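Local coordinates for protein ORF10 (Moritella marina, PDB 6RIW) that forms the ketosynthase-chain length factor part of a larger polyunsaturated fatty acid synthase and probably takes part in condensing acyl groups carried on acyl carrier protein, at residues Ala798-Ala804 and Ala825-Lys831; Asn732-Gln736 and Asn811-Lys815; Arg764-Phe770 and Cys877-Ser883. All coordinates share one frame; numbering follows the deposited sequence.

Contact 1 of 3, residues Ala798-Ala804 and Ala825-Lys831; sequences ASVEAHA and ASISSVK
Glu-801 sets CG opposite its backbone N (chi1 172°) and bends at chi2, which swings its carboxylate to Val-830, while Lys-831 runs extended as far as CE and turns only at chi4 to bring NZ to His-803. Glu-801 closes its strand, and the groups it and Lys-831 reach lie just past the paired part of a beta-alpha-beta unit, strand 797-801, helix 808-821 and strand 826-828, in the second ketosynthase-like domain of the chain, which has the thiolase-type fold. Between the two parallel strands Val-800 is bonded at both ends: its N donates to Ser-826 O at 2.9 Å and its O receives Ser-828 N at 3.1 Å. Ala-802 N continues the pattern, giving a 2.9 Å bond to Ser-828 O. On the face of Val-800 and Ile-827 the contacts are apolar; Val-800 CG2 meets Ala-825 CB, Ile-827 CG2 rests on Ala-802 CB (3.7 Å), and Leu-818 of helix 808-821 covers Val-800 and Ala-802. The face of Glu-801 and Ser-828 is polar, and Lys-848 of helix 841-854 reaches both, with a salt bridge to Glu-801 OE1 and a hydrogen bond to Ser-828 OG. The other carboxylate oxygen, OE2, takes Val-830 N on its syn lone pair at 2.8 Å and nearly straight (170°), so both oxygens of this buried group are held. Ser-829 OG accepts Lys-831 N at 3.0 Å, a capping bond at the start of helix 831-834, and Ser-829 CB is pressed tightly against Ala-804 CB (3.5 Å). Lys-831 CE lies over one face of the His-803 ring. Lys-831 NZ donates to His-803 O at 2.7 Å, in the carbonyl plane on a lone pair, and also to a water that sits at the ring edge, bonded to His-803 ND1.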
ATOM      1  N   ALA A 798       4.277  23.541 -25.716  1.00 18.80           N
ATOM      2  CA  ALA A 798       5.631  23.872 -26.145  1.00 21.13           C
ATOM      3  C   ALA A 798       6.516  22.638 -26.260  1.00 23.31           C
ATOM      4  O   ALA A 798       7.384  22.567 -27.138  1.00 20.64           O
ATOM      5  CB  ALA A 798       6.259  24.851 -25.156  1.00 20.11           C
ATOM      6  N   SER A 799       6.341  21.679 -25.360  1.00 17.86           N
ATOM      7  CA  SER A 799       7.181  20.491 -25.350  1.00 15.72           C
ATOM      8  C   SER A 799       6.426  19.405 -24.603  1.00 19.04           C
ATOM      9  O   SER A 799       5.415  19.667 -23.950  1.00 15.05           O
ATOM     10  CB  SER A 799       8.541  20.781 -24.723  1.00 19.65           C
ATOM     11  OG  SER A 799       8.418  21.176 -23.365  1.00 19.81           O
ATOM     12  N   VAL A 800       6.925  18.175 -24.720  1.00 16.86           N
ATOM     13  CA  VAL A 800       6.217  16.992 -24.252  1.00 16.08           C
ATOM     14  C   VAL A 800       7.187  16.171 -23.426  1.00 16.19           C
ATOM     15  O   VAL A 800       8.282  15.841 -23.896  1.00 15.71           O
ATOM     16  CB  VAL A 800       5.664  16.140 -25.414  1.00 18.52           C
ATOM     17  CG1 VAL A 800       4.905  14.931 -24.861  1.00 17.47           C
ATOM     18  CG2 VAL A 800       4.760  16.965 -26.279  1.00 20.05           C
ATOM     19  N   GLU A 801       6.783  15.852 -22.201  1.00 14.06           N
ATOM     20  CA  GLU A 801       7.558  14.984 -21.315  1.00 13.82           C
ATOM     21  C   GLU A 801       6.989  13.583 -21.494  1.00 16.92           C
ATOM     22  O   GLU A 801       5.961  13.235 -20.917  1.00 16.62           O
ATOM     23  CB  GLU A 801       7.480  15.490 -19.873  1.00 14.15           C
ATOM     24  CG  GLU A 801       8.081  14.576 -18.822  1.00 16.47           C
ATOM     25  CD  GLU A 801       9.595  14.517 -18.858  1.00 20.29           C
ATOM     26  OE1 GLU A 801      10.221  15.369 -19.551  1.00 21.33           O
ATOM     27  OE2 GLU A 801      10.153  13.603 -18.184  1.00 18.96           O
ATOM     28  N   ALA A 802       7.614  12.792 -22.356  1.00 15.37           N
ATOM     29  CA  ALA A 802       7.096  11.454 -22.620  1.00 15.99           C
ATOM     30  C   ALA A 802       7.402  10.527 -21.448  1.00 15.50           C
ATOM     31  O   ALA A 802       8.350  10.747 -20.689  1.00 14.37           O
ATOM     32  CB  ALA A 802       7.719  10.886 -23.901  1.00 15.52           C
ATOM     33  N   HIS A 803       6.583   9.487 -21.299  1.00 13.45           N
ATOM     34  CA  HIS A 803       6.903   8.435 -20.338  1.00 13.74           C
ATOM     35  C   HIS A 803       8.252   7.801 -20.675  1.00 14.78           C
ATOM     36  O   HIS A 803       9.126   7.683 -19.810  1.00 13.68           O
ATOM     37  CB  HIS A 803       5.767   7.399 -20.339  1.00 14.24           C
ATOM     38  CG  HIS A 803       5.875   6.360 -19.268  1.00 13.83           C
ATOM     39  ND1 HIS A 803       5.912   6.667 -17.920  1.00 17.92           N
ATOM     40  CD2 HIS A 803       5.946   5.007 -19.348  1.00 16.30           C
ATOM     41  CE1 HIS A 803       6.018   5.549 -17.221  1.00 15.87           C
ATOM     42  NE2 HIS A 803       6.031   4.528 -18.061  1.00 16.95           N
ATOM     43  N   ALA A 804       8.440   7.426 -21.947  1.00 13.49           N
ATOM     44  CA  ALA A 804       9.706   6.917 -22.493  1.00 12.31           C
ATOM     45  C   ALA A 804      10.358   5.875 -21.577  1.00 11.15           C
ATOM     46  O   ALA A 804      11.524   5.983 -21.197  1.00 13.63           O
ATOM     47  CB  ALA A 804      10.669   8.060 -22.778  1.00 14.84           C
ATOM     48  N   ALA A 825       6.036  20.017 -31.191  1.00 22.49           N
ATOM     49  CA  ALA A 825       6.659  20.032 -29.872  1.00 23.28           C
ATOM     50  C   ALA A 825       7.802  19.024 -29.786  1.00 22.51           C
ATOM     51  O   ALA A 825       7.693  17.906 -30.290  1.00 24.56           O
ATOM     52  CB  ALA A 825       5.617  19.733 -28.793  1.00 22.33           C
ATOM     53  N   SER A 826       8.895  19.423 -29.140  1.00 20.69           N
ATOM     54  CA  SER A 826       9.983  18.489 -28.892  1.00 21.51           C
ATOM     55  C   SER A 826       9.599  17.519 -27.775  1.00 19.90           C
ATOM     56  O   SER A 826       8.852  17.862 -26.860  1.00 19.03           O
ATOM     57  CB  SER A 826      11.260  19.255 -28.535  1.00 24.68           C
ATOM     58  OG  SER A 826      11.050  20.089 -27.398  1.00 31.06           O
ATOM     59  N   ILE A 827      10.120  16.297 -27.866  1.00 18.61           N
ATOM     60  CA  ILE A 827       9.807  15.213 -26.934  1.00 16.34           C
ATOM     61  C   ILE A 827      11.084  14.857 -26.182  1.00 20.78           C
ATOM     62  O   ILE A 827      12.145  14.678 -26.796  1.00 17.67           O
ATOM     63  CB  ILE A 827       9.237  13.988 -27.671  1.00 20.77           C
ATOM     64  CG1 ILE A 827       7.908  14.325 -28.345  1.00 19.36           C
ATOM     65  CG2 ILE A 827       9.079  12.781 -26.722  1.00 18.97           C
ATOM     66  CD1 ILE A 827       7.435  13.223 -29.310  1.00 19.33           C
ATOM     67  N   SER A 828      10.994  14.759 -24.858  1.00 14.58           N
ATOM     68  CA  SER A 828      12.144  14.318 -24.074  1.00 15.80           C
ATOM     69  C   SER A 828      11.626  13.558 -22.854  1.00 15.51           C
ATOM     70  O   SER A 828      10.417  13.473 -22.625  1.00 13.79           O
ATOM     71  CB  SER A 828      13.029  15.502 -23.667  1.00 20.10           C
ATOM     72  OG  SER A 828      12.404  16.287 -22.651  1.00 20.04           O
ATOM     73  N   SER A 829      12.548  12.999 -22.064  1.00 16.57           N
ATOM     74  CA  SER A 829      12.149  12.318 -20.827  1.00 14.49           C
ATOM     75  C   SER A 829      13.247  12.444 -19.784  1.00 13.40           C
ATOM     76  O   SER A 829      14.430  12.232 -20.076  1.00 12.85           O
ATOM     77  CB  SER A 829      11.849  10.829 -21.045  1.00 17.85           C
ATOM     78  OG  SER A 829      11.657  10.143 -19.799  1.00 17.37           O
ATOM     79  N   VAL A 830      12.825  12.744 -18.552  1.00 13.25           N
ATOM     80  CA  VAL A 830      13.705  12.799 -17.409  1.00 12.89           C
ATOM     81  C   VAL A 830      14.385  11.458 -17.162  1.00 10.55           C
ATOM     82  O   VAL A 830      15.402  11.403 -16.469  1.00 10.59           O
ATOM     83  CB  VAL A 830      12.875  13.247 -16.175  1.00 12.53           C
ATOM     84  CG1 VAL A 830      11.926  12.136 -15.729  1.00 11.51           C
ATOM     85  CG2 VAL A 830      13.788  13.721 -15.053  1.00 14.16           C
ATOM     86  N   LYS A 831      13.845  10.367 -17.699  1.00 10.50           N
ATOM     87  CA  LYS A 831      14.497   9.067 -17.469  1.00 11.17           C
ATOM     88  C   LYS A 831      15.862   8.981 -18.151  1.00 14.92           C
ATOM     89  O   LYS A 831      16.722   8.175 -17.747  1.00 12.93           O
ATOM     90  CB  LYS A 831      13.595   7.930 -17.944  1.00 11.22           C
ATOM     91  CG  LYS A 831      12.296   7.860 -17.129  1.00 11.56           C
ATOM     92  CD  LYS A 831      11.457   6.631 -17.510  1.00 13.49           C
ATOM     93  CE  LYS A 831      10.091   6.590 -16.771  1.00 12.20           C
ATOM     94  NZ  LYS A 831       9.290   7.827 -17.119  1.00 13.50           N
TER
HETATM   95  O   HOH W   1      10.419  17.814 -23.800  1.00 21.96           O
HETATM   96  O   HOH W   2       9.549  10.814 -18.379  1.00 21.13           O
HETATM   97  O   HOH W   3       6.487   8.413 -16.097  1.00 25.50           O

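Contact 2 of 3, residues Asn732-Gln736 and Asn811-Lys815; sequences NILDQ and NNAEK
Asn-811 points its amide at the loop carbonyls of the other segment: ND2 gives a weak, bent bond to Leu-734 O (3.2 Å, 129° at the hydrogen) and lies 3.0 Å from Gln-736 O. A water accepting from ND2 and donating to Ile-733 O bridges the same two segments. Beside the amide, Leu-734 packs on the helix flank. Its CB sits unusually close to Lys-815 CG (3.5 Å), the two side chains sliding past each other in opposite directions, and the Leu-734 side chain crosses that of Glu-814 at about a right angle, its CD2 touching Glu-814 OE1 at 3.5 Å. Lys-815 CD passes Asp-735 OD1, and a bend at chi3 (52°) turns CE and NZ along the carboxylate, where NZ and OD1 form a long salt bridge of 3.8 Å. Behind this first shell, a 3-10 turn closed by Asp-735 N on Asn-732 O (2.8 Å) presents Leu-734, and the Asn-811 amide is steadied by Gly-806 N, bonded to its OD1. With an alanine here, Leu-734 O and the bridging water would probably lose their ND2 partner, and Gly-806 N its acceptor. Glu-814 OE2 is bonded to His-803 N and Asn-869 ND2, and OE1 to Ala-804 N. Helix 808-821 has the loop that leads into strand 741-752 on one flank, while Ala-813 and Glu-814 lean on Ile-779 of helix 776-790.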
ATOM      1  N   ASN A 732      14.163  10.900 -30.234  1.00 39.31           N
ATOM      2  CA  ASN A 732      14.965   9.693 -30.334  1.00 36.16           C
ATOM      3  C   ASN A 732      14.971   8.898 -29.019  1.00 27.31           C
ATOM      4  O   ASN A 732      15.252   7.705 -29.032  1.00 25.14           O
ATOM      5  CB  ASN A 732      16.398  10.041 -30.741  1.00 43.05           C
ATOM      6  CG  ASN A 732      17.018  11.101 -29.839  1.00 50.20           C
ATOM      7  OD1 ASN A 732      16.422  12.158 -29.607  1.00 54.53           O
ATOM      8  ND2 ASN A 732      18.215  10.822 -29.323  1.00 51.26           N
ATOM      9  N   ILE A 733      14.693   9.558 -27.883  1.00 28.48           N
ATOM     10  CA  ILE A 733      14.591   8.816 -26.624  1.00 23.41           C
ATOM     11  C   ILE A 733      13.541   7.721 -26.752  1.00 20.23           C
ATOM     12  O   ILE A 733      13.700   6.634 -26.180  1.00 22.03           O
ATOM     13  CB  ILE A 733      14.310   9.762 -25.433  1.00 24.09           C
ATOM     14  CG1 ILE A 733      14.385   9.045 -24.069  1.00 23.73           C
ATOM     15  CG2 ILE A 733      12.944  10.395 -25.555  1.00 22.45           C
ATOM     16  CD1 ILE A 733      15.602   8.154 -23.829  1.00 28.87           C
ATOM     17  N   LEU A 734      12.487   7.950 -27.553  1.00 17.09           N
ATOM     18  CA  LEU A 734      11.471   6.919 -27.756  1.00 13.58           C
ATOM     19  C   LEU A 734      11.954   5.765 -28.618  1.00 19.63           C
ATOM     20  O   LEU A 734      11.265   4.742 -28.679  1.00 17.79           O
ATOM     21  CB  LEU A 734      10.210   7.511 -28.380  1.00 14.73           C
ATOM     22  CG  LEU A 734       9.424   8.382 -27.404  1.00 19.13           C
ATOM     23  CD1 LEU A 734       8.217   9.000 -28.104  1.00 17.21           C
ATOM     24  CD2 LEU A 734       8.992   7.540 -26.210  1.00 16.25           C
ATOM     25  N   ASP A 735      13.098   5.902 -29.290  1.00 19.51           N
ATOM     26  CA  ASP A 735      13.638   4.787 -30.067  1.00 23.20           C
ATOM     27  C   ASP A 735      14.418   3.784 -29.219  1.00 22.00           C
ATOM     28  O   ASP A 735      14.764   2.715 -29.727  1.00 23.91           O
ATOM     29  CB  ASP A 735      14.551   5.300 -31.191  1.00 24.63           C
ATOM     30  CG  ASP A 735      13.796   6.089 -32.259  1.00 31.11           C
ATOM     31  OD1 ASP A 735      12.556   5.946 -32.379  1.00 28.20           O
ATOM     32  OD2 ASP A 735      14.459   6.866 -32.987  1.00 40.67           O
ATOM     33  N   GLN A 736      14.721   4.104 -27.965  1.00 19.90           N
ATOM     34  CA  GLN A 736      15.407   3.169 -27.077  1.00 22.04           C
ATOM     35  C   GLN A 736      14.591   1.895 -26.883  1.00 20.20           C
ATOM     36  O   GLN A 736      13.369   1.939 -26.741  1.00 22.58           O
ATOM     37  CB  GLN A 736      15.653   3.826 -25.722  1.00 24.15           C
ATOM     38  CG  GLN A 736      16.599   4.990 -25.782  1.00 26.85           C
ATOM     39  CD  GLN A 736      17.955   4.552 -26.245  1.00 34.52           C
ATOM     40  OE1 GLN A 736      18.406   4.925 -27.326  1.00 38.43           O
ATOM     41  NE2 GLN A 736      18.608   3.722 -25.440  1.00 31.50           N
ATOM     42  N   ASN A 811       6.918   2.554 -25.451  1.00 11.60           N
ATOM     43  CA  ASN A 811       7.590   3.512 -26.324  1.00 13.26           C
ATOM     44  C   ASN A 811       6.905   3.590 -27.683  1.00 15.60           C
ATOM     45  O   ASN A 811       6.742   4.684 -28.242  1.00 15.24           O
ATOM     46  CB  ASN A 811       9.060   3.137 -26.505  1.00 12.37           C
ATOM     47  CG  ASN A 811       9.939   3.644 -25.379  1.00 15.80           C
ATOM     48  OD1 ASN A 811       9.467   3.910 -24.267  1.00 15.23           O
ATOM     49  ND2 ASN A 811      11.225   3.781 -25.656  1.00 16.02           N
ATOM     50  N   ASN A 812       6.507   2.441 -28.237  1.00 15.91           N
ATOM     51  CA  ASN A 812       5.936   2.447 -29.584  1.00 16.75           C
ATOM     52  C   ASN A 812       4.561   3.102 -29.605  1.00 17.19           C
ATOM     53  O   ASN A 812       4.227   3.817 -30.561  1.00 15.85           O
ATOM     54  CB  ASN A 812       5.868   1.025 -30.147  1.00 15.97           C
ATOM     55  CG  ASN A 812       7.253   0.455 -30.461  1.00 19.41           C
ATOM     56  OD1 ASN A 812       8.237   1.191 -30.558  1.00 22.97           O
ATOM     57  ND2 ASN A 812       7.336  -0.859 -30.573  1.00 19.21           N
ATOM     58  N   ALA A 813       3.755   2.911 -28.554  1.00 15.47           N
ATOM     59  CA  ALA A 813       2.479   3.616 -28.499  1.00 15.13           C
ATOM     60  C   ALA A 813       2.694   5.126 -28.424  1.00 14.49           C
ATOM     61  O   ALA A 813       1.964   5.900 -29.063  1.00 14.24           O
ATOM     62  CB  ALA A 813       1.630   3.118 -27.320  1.00 13.33           C
ATOM     63  N   GLU A 814       3.703   5.566 -27.674  1.00 12.96           N
ATOM     64  CA  GLU A 814       3.979   7.000 -27.596  1.00 13.87           C
ATOM     65  C   GLU A 814       4.557   7.544 -28.900  1.00 17.13           C
ATOM     66  O   GLU A 814       4.278   8.695 -29.258  1.00 16.10           O
ATOM     67  CB  GLU A 814       4.932   7.304 -26.442  1.00 13.96           C
ATOM     68  CG  GLU A 814       4.297   7.130 -25.050  1.00 14.67           C
ATOM     69  CD  GLU A 814       5.203   7.700 -23.952  1.00 18.31           C
ATOM     70  OE1 GLU A 814       6.364   7.229 -23.853  1.00 18.21           O
ATOM     71  OE2 GLU A 814       4.752   8.611 -23.198  1.00 19.35           O
ATOM     72  N   LYS A 815       5.368   6.747 -29.608  1.00 14.78           N
ATOM     73  CA  LYS A 815       5.903   7.196 -30.897  1.00 17.47           C
ATOM     74  C   LYS A 815       4.789   7.434 -31.902  1.00 18.40           C
ATOM     75  O   LYS A 815       4.925   8.269 -32.803  1.00 18.72           O
ATOM     76  CB  LYS A 815       6.886   6.171 -31.458  1.00 17.71           C
ATOM     77  CG  LYS A 815       8.313   6.365 -31.047  1.00 24.98           C
ATOM     78  CD  LYS A 815       9.181   5.220 -31.602  1.00 27.84           C
ATOM     79  CE  LYS A 815       8.976   5.060 -33.102  1.00 33.99           C
ATOM     80  NZ  LYS A 815       9.643   3.824 -33.624  1.00 43.91           N
TER
HETATM   81  O   HOH W   4      13.155   5.186 -23.803  1.00 20.83           O

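Contact 3 of 3, residues Arg764-Phe770 and Cys877-Ser883; sequences RIDAVSF and CAHLILS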
ATOM      1  N   ARG A 764       1.991  25.585 -12.345  1.00 13.24           N
ATOM      2  CA  ARG A 764       0.657  25.109 -12.023  1.00 14.39           C
ATOM      3  C   ARG A 764       0.401  23.791 -12.730  1.00 16.24           C
ATOM      4  O   ARG A 764       0.794  23.619 -13.885  1.00 16.89           O
ATOM      5  CB  ARG A 764      -0.405  26.123 -12.440  1.00 17.68           C
ATOM      6  CG  ARG A 764      -0.622  27.155 -11.375  1.00 18.25           C
ATOM      7  CD  ARG A 764      -1.637  28.211 -11.775  1.00 25.53           C
ATOM      8  NE  ARG A 764      -1.513  29.241 -10.754  1.00 32.70           N
ATOM      9  CZ  ARG A 764      -0.681  30.270 -10.841  1.00 29.01           C
ATOM     10  NH1 ARG A 764      -0.611  31.139  -9.844  1.00 36.73           N
ATOM     11  NH2 ARG A 764       0.043  30.444 -11.943  1.00 28.48           N
ATOM     12  N   ILE A 765      -0.286  22.873 -12.054  1.00 14.65           N
ATOM     13  CA  ILE A 765      -0.861  21.706 -12.719  1.00 16.76           C
ATOM     14  C   ILE A 765      -2.264  22.102 -13.177  1.00 13.86           C
ATOM     15  O   ILE A 765      -3.198  22.207 -12.375  1.00 16.00           O
ATOM     16  CB  ILE A 765      -0.892  20.469 -11.816  1.00 14.89           C
ATOM     17  CG1 ILE A 765       0.499  20.197 -11.244  1.00 15.42           C
ATOM     18  CG2 ILE A 765      -1.364  19.277 -12.641  1.00 13.49           C
ATOM     19  CD1 ILE A 765       0.573  18.989 -10.251  1.00 17.17           C
ATOM     20  N   ASP A 766      -2.419  22.313 -14.484  1.00 16.39           N
ATOM     21  CA  ASP A 766      -3.704  22.775 -15.001  1.00 18.16           C
ATOM     22  C   ASP A 766      -4.686  21.629 -15.207  1.00 19.40           C
ATOM     23  O   ASP A 766      -5.901  21.850 -15.176  1.00 18.12           O
ATOM     24  CB  ASP A 766      -3.507  23.525 -16.317  1.00 18.65           C
ATOM     25  CG  ASP A 766      -2.996  24.944 -16.108  1.00 28.91           C
ATOM     26  OD1 ASP A 766      -3.229  25.518 -15.020  1.00 30.23           O
ATOM     27  OD2 ASP A 766      -2.350  25.484 -17.032  1.00 38.97           O
ATOM     28  N   ALA A 767      -4.197  20.409 -15.424  1.00 15.60           N
ATOM     29  CA  ALA A 767      -5.107  19.307 -15.658  1.00 16.30           C
ATOM     30  C   ALA A 767      -4.367  17.996 -15.470  1.00 14.17           C
ATOM     31  O   ALA A 767      -3.184  17.896 -15.799  1.00 14.86           O
ATOM     32  CB  ALA A 767      -5.693  19.356 -17.078  1.00 19.39           C
ATOM     33  N   VAL A 768      -5.073  17.003 -14.952  1.00 13.35           N
ATOM     34  CA  VAL A 768      -4.637  15.608 -15.029  1.00 14.74           C
ATOM     35  C   VAL A 768      -5.848  14.796 -15.462  1.00 16.38           C
ATOM     36  O   VAL A 768      -6.939  14.957 -14.905  1.00 14.93           O
ATOM     37  CB  VAL A 768      -4.048  15.092 -13.699  1.00 15.87           C
ATOM     38  CG1 VAL A 768      -5.079  15.134 -12.571  1.00 19.06           C
ATOM     39  CG2 VAL A 768      -3.473  13.660 -13.881  1.00 17.51           C
ATOM     40  N   SER A 769      -5.680  13.979 -16.494  1.00 13.21           N
ATOM     41  CA  SER A 769      -6.769  13.177 -17.027  1.00 14.85           C
ATOM     42  C   SER A 769      -6.261  11.769 -17.280  1.00 16.46           C
ATOM     43  O   SER A 769      -5.068  11.568 -17.491  1.00 15.77           O
ATOM     44  CB  SER A 769      -7.314  13.753 -18.334  1.00 17.62           C
ATOM     45  OG  SER A 769      -7.890  15.024 -18.088  1.00 24.64           O
ATOM     46  N   PHE A 770      -7.188  10.804 -17.291  1.00 13.29           N
ATOM     47  CA  PHE A 770      -6.869   9.396 -17.493  1.00 14.91           C
ATOM     48  C   PHE A 770      -7.777   8.795 -18.550  1.00 16.58           C
ATOM     49  O   PHE A 770      -8.906   9.255 -18.740  1.00 16.29           O
ATOM     50  CB  PHE A 770      -7.053   8.598 -16.193  1.00 15.02           C
ATOM     51  CG  PHE A 770      -6.135   9.032 -15.096  1.00 18.77           C
ATOM     52  CD1 PHE A 770      -6.459  10.127 -14.303  1.00 20.47           C
ATOM     53  CD2 PHE A 770      -4.948   8.365 -14.869  1.00 19.08           C
ATOM     54  CE1 PHE A 770      -5.603  10.540 -13.291  1.00 19.49           C
ATOM     55  CE2 PHE A 770      -4.090   8.778 -13.835  1.00 20.30           C
ATOM     56  CZ  PHE A 770      -4.435   9.873 -13.063  1.00 17.41           C
ATOM     57  N   CYS A 877      -3.711   5.298 -19.207  1.00 13.04           N
ATOM     58  CA  CYS A 877      -2.881   6.394 -19.659  1.00 12.23           C
ATOM     59  C   CYS A 877      -3.236   7.629 -18.842  1.00 15.16           C
ATOM     60  O   CYS A 877      -4.418   7.958 -18.696  1.00 15.40           O
ATOM     61  CB  CYS A 877      -3.092   6.660 -21.146  1.00 14.84           C
ATOM     62  SG  CYS A 877      -2.158   8.113 -21.652  1.00 21.60           S
ATOM     63  N   ALA A 878      -2.226   8.284 -18.294  1.00 12.48           N
ATOM     64  CA  ALA A 878      -2.374   9.569 -17.634  1.00 14.31           C
ATOM     65  C   ALA A 878      -1.797  10.648 -18.540  1.00 14.09           C
ATOM     66  O   ALA A 878      -0.782  10.432 -19.211  1.00 14.09           O
ATOM     67  CB  ALA A 878      -1.661   9.587 -16.269  1.00 17.01           C
ATOM     68  N   HIS A 879      -2.455  11.801 -18.576  1.00 11.28           N
ATOM     69  CA  HIS A 879      -1.928  12.944 -19.315  1.00 13.56           C
ATOM     70  C   HIS A 879      -2.119  14.206 -18.488  1.00 14.35           C
ATOM     71  O   HIS A 879      -3.216  14.450 -17.967  1.00 15.22           O
ATOM     72  CB  HIS A 879      -2.623  13.082 -20.678  1.00 12.91           C
ATOM     73  CG  HIS A 879      -1.751  13.669 -21.752  1.00 15.78           C
ATOM     74  ND1 HIS A 879      -0.806  12.933 -22.443  1.00 16.32           N
ATOM     75  CD2 HIS A 879      -1.705  14.923 -22.266  1.00 16.72           C
ATOM     76  CE1 HIS A 879      -0.208  13.718 -23.327  1.00 17.10           C
ATOM     77  NE2 HIS A 879      -0.738  14.930 -23.243  1.00 16.83           N
ATOM     78  N   LEU A 880      -1.055  14.998 -18.360  1.00 12.34           N
ATOM     79  CA  LEU A 880      -1.088  16.197 -17.531  1.00 14.28           C
ATOM     80  C   LEU A 880      -0.670  17.400 -18.358  1.00 16.59           C
ATOM     81  O   LEU A 880       0.169  17.287 -19.257  1.00 15.14           O
ATOM     82  CB  LEU A 880      -0.141  16.104 -16.331  1.00 14.35           C
ATOM     83  CG  LEU A 880      -0.446  15.055 -15.275  1.00 13.49           C
ATOM     84  CD1 LEU A 880       0.101  13.711 -15.704  1.00 17.58           C
ATOM     85  CD2 LEU A 880       0.199  15.475 -13.943  1.00 12.41           C
ATOM     86  N   ILE A 881      -1.230  18.554 -18.019  1.00 13.13           N
ATOM     87  CA  ILE A 881      -0.786  19.833 -18.574  1.00 14.65           C
ATOM     88  C   ILE A 881      -0.297  20.690 -17.417  1.00 12.40           C
ATOM     89  O   ILE A 881      -1.045  20.928 -16.466  1.00 13.20           O
ATOM     90  CB  ILE A 881      -1.911  20.567 -19.328  1.00 16.50           C
ATOM     91  CG1 ILE A 881      -2.481  19.715 -20.470  1.00 19.18           C
ATOM     92  CG2 ILE A 881      -1.397  21.918 -19.804  1.00 18.93           C
ATOM     93  CD1 ILE A 881      -1.439  19.363 -21.575  1.00 18.53           C
ATOM     94  N   LEU A 882       0.950  21.146 -17.492  1.00 13.03           N
ATOM     95  CA  LEU A 882       1.508  22.068 -16.516  1.00 12.87           C
ATOM     96  C   LEU A 882       1.801  23.387 -17.217  1.00 15.88           C
ATOM     97  O   LEU A 882       2.080  23.408 -18.420  1.00 15.59           O
ATOM     98  CB  LEU A 882       2.808  21.528 -15.906  1.00 13.70           C
ATOM     99  CG  LEU A 882       2.639  20.585 -14.714  1.00 14.08           C
ATOM    100  CD1 LEU A 882       1.979  19.259 -15.160  1.00 16.10           C
ATOM    101  CD2 LEU A 882       3.989  20.349 -14.050  1.00 15.08           C
ATOM    102  N   SER A 883       1.760  24.490 -16.466  1.00 15.23           N
ATOM    103  CA  SER A 883       1.943  25.791 -17.104  1.00 19.57           C
ATOM    104  C   SER A 883       2.829  26.673 -16.240  1.00 17.81           C
ATOM    105  O   SER A 883       2.877  26.526 -15.015  1.00 18.31           O
ATOM    106  CB  SER A 883       0.580  26.448 -17.396  1.00 23.38           C
ATOM    107  OG  SER A 883      -0.036  26.875 -16.195  1.00 28.71           O
TER
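Ile-881 O is gripped by two successive amides, Asp-766 N at 2.8 Å and, more weakly, Ala-767 N at 3.4 Å. Two residues facing one make a classic beta bulge, which shifts the antiparallel register by one between the Ile-765/Leu-882 and Ala-767/Ile-881 pairs. The bulge also turns Asp-766 toward the opposite strand. Ser-883 has OG lodged between its own backbone N and carbonyl carbon (chi1 71°), and from there the hydroxyl donates to Asp-766 OD2 at 2.8 Å, meeting the carboxylate from above, 39° out of its plane. Beyond the bulge Ile-881 N returns a bond to Ala-767 O (3.0 Å), and Ser-769 and His-879 form a hydrogen-bonded pair in which His-879 N meets Ser-769 O at 2.8 Å. These strands, 763-772 and 876-884, are neighbouring strands of the thiolase-type fold, flanked by strand 469-478 beside the first and 865-870 beside the second, and helices cover both faces. On one face Ile-765 and Leu-882 lie side by side, as do Val-768 and Leu-880, with Val-768 CG2 3.6 Å from Leu-880 CG. Farther along this face Phe-770 CE2 touches Ala-878 CB at 3.5 Å. Helix 668-682 covers the row, Tyr-670 resting on Ala-878 and Leu-880, and Arg-671 makes a cation-pi contact with the Phe-770 ring. The face of Ala-767, Ser-769, His-879 and Ile-881 meets helix 776-790, with Leu-789 on Ala-767 and Ala-786 on Ser-769. The buried imidazole of His-879 is fixed at both nitrogens, ND1 by Asn-869 OD1 and NE2 by Tyr-822 OH, which should restrict its rotation. At the far end of the pairing Arg-764 N donates to Ser-883 O at 3.0 Å, while its side chain leads away to Ser-753.

All three contacts belong to the second ketosynthase-like domain. Contact 3 is the most buried and joins two strands that each have a further strand beside them, with helices on both faces. Contact 1, partly buried, belongs to the same strand system, its centre about 14 Å from that of contact 3; strand 865-870 lies between, pairing with 797-801 and 876-884. Parallel pairing in contact 1 contrasts with antiparallel pairing and a bulge in contact 3. Contact 2 is nearer the surface and uses no strand pairing, relying on an asparagine, a leucine and a long salt bridge. Contacts 1 and 2 share helix 808-821 and touch through Glu-814.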